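Local structure of fatty acid CoA ligase (Marinactinospora thermotolerans, 6SQ8) at residues P247-L250 against Y251-A254. The protein belongs to the ANL superfamily of AMP-binding enzymes and binds adenosine monophosphate. Numbering follows the deposited sequence.
Sequences PNWL and YQLA
With chi1 at -42°, Tyr-251 turns CG away from its own carbonyl carbon and swings the phenol back along the helix, over Pro-247 and Asn-248. The carbonyl oxygen of Pro-247 then sits over the centre of the ring, 3.2 Å above its plane, while Pro-247 CB lies 3.7 Å from Tyr-251 OH. Asn-248, whose CG is likewise anti to its carbonyl carbon (chi1 -76°), carries OD1 to 3.7 Å from Tyr-251 CE2; its amide and the phenol ring are inclined at 61°, too steep for a flat stack. Pro-247 O also accepts the backbone hydrogen bond from Tyr-251 N at 3.1 Å. That bond is the first of four consecutive i to i+4 bonds, ending with Ala-254 N to Leu-250 O at 2.9 Å, which identify 247-254 as alpha-helix. These residues make up nearly all of helix 247-255, which links parallel strands 242-245 and 269-273 as a beta-alpha-beta unit of the AMP-binding domain; at its start, the Pro-247 side chain comes within about 6 Å of the bound adenosine monophosphate. The phenol hydroxyl is hydrogen-bonded to Val-278 N, which would restrain the far end of the ring. Gln-252 CG lies 3.5 Å from Asn-248 O. Trp-249 stacks with Phe-226, while Leu-250 and Leu-253 both pack on Met-289 of helix 279-289.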
# COMPACT_ATOMS: atom_id res chain seq x y z
N PRO A 247 6.73 -3.95 -5.37
CA PRO A 247 7.20 -4.53 -6.62
C PRO A 247 8.72 -4.70 -6.70
O PRO A 247 9.18 -5.75 -7.14
CB PRO A 247 6.67 -3.53 -7.65
CG PRO A 247 5.40 -3.00 -7.03
CD PRO A 247 5.76 -2.87 -5.57
N ASN A 248 9.49 -3.70 -6.26
CA ASN A 248 10.95 -3.78 -6.35
C ASN A 248 11.45 -4.97 -5.53
O ASN A 248 12.43 -5.61 -5.90
CB ASN A 248 11.64 -2.50 -5.88
CG ASN A 248 11.57 -1.35 -6.88
OD1 ASN A 248 11.39 -1.54 -8.08
ND2 ASN A 248 11.68 -0.13 -6.40
N TRP A 249 10.77 -5.26 -4.41
CA TRP A 249 11.13 -6.37 -3.53
C TRP A 249 10.86 -7.70 -4.24
O TRP A 249 11.61 -8.66 -4.09
CB TRP A 249 10.38 -6.30 -2.19
CG TRP A 249 10.57 -5.05 -1.41
CD1 TRP A 249 11.38 -3.99 -1.72
CD2 TRP A 249 9.95 -4.72 -0.16
NE1 TRP A 249 11.28 -3.02 -0.76
CE2 TRP A 249 10.42 -3.44 0.22
CE3 TRP A 249 9.03 -5.36 0.67
CZ2 TRP A 249 10.00 -2.81 1.39
CZ3 TRP A 249 8.62 -4.73 1.83
CH2 TRP A 249 9.10 -3.47 2.17
N LEU A 250 9.76 -7.77 -4.99
CA LEU A 250 9.46 -8.93 -5.77
C LEU A 250 10.66 -9.22 -6.67
O LEU A 250 11.16 -10.33 -6.69
CB LEU A 250 8.22 -8.69 -6.63
CG LEU A 250 7.92 -9.82 -7.60
CD1 LEU A 250 7.65 -11.12 -6.85
CD2 LEU A 250 6.76 -9.46 -8.49
N TYR A 251 11.09 -8.20 -7.41
CA TYR A 251 12.16 -8.40 -8.38
C TYR A 251 13.42 -8.88 -7.65
O TYR A 251 14.05 -9.84 -8.09
CB TYR A 251 12.42 -7.15 -9.24
CG TYR A 251 11.21 -6.40 -9.74
CD1 TYR A 251 10.06 -7.04 -10.16
CD2 TYR A 251 11.24 -5.01 -9.79
CE1 TYR A 251 8.95 -6.32 -10.60
CE2 TYR A 251 10.15 -4.28 -10.24
CZ TYR A 251 9.00 -4.93 -10.65
OH TYR A 251 7.95 -4.17 -11.06
N GLN A 252 13.77 -8.25 -6.52
CA GLN A 252 14.95 -8.62 -5.74
C GLN A 252 14.86 -10.08 -5.27
O GLN A 252 15.85 -10.79 -5.28
CB GLN A 252 15.14 -7.73 -4.52
CG GLN A 252 15.72 -6.37 -4.85
CD GLN A 252 15.79 -5.49 -3.63
OE1 GLN A 252 15.22 -4.41 -3.62
NE2 GLN A 252 16.49 -5.96 -2.61
N LEU A 253 13.68 -10.50 -4.84
CA LEU A 253 13.48 -11.85 -4.33
C LEU A 253 13.61 -12.85 -5.48
O LEU A 253 14.32 -13.84 -5.38
CB LEU A 253 12.11 -11.93 -3.67
CG LEU A 253 11.80 -13.19 -2.88
CD1 LEU A 253 12.70 -13.32 -1.67
CD2 LEU A 253 10.36 -13.17 -2.41
N ALA A 254 12.91 -12.58 -6.58
CA ALA A 254 12.84 -13.48 -7.74
C ALA A 254 14.21 -13.68 -8.40
O ALA A 254 14.52 -14.75 -8.91
CB ALA A 254 11.83 -12.95 -8.72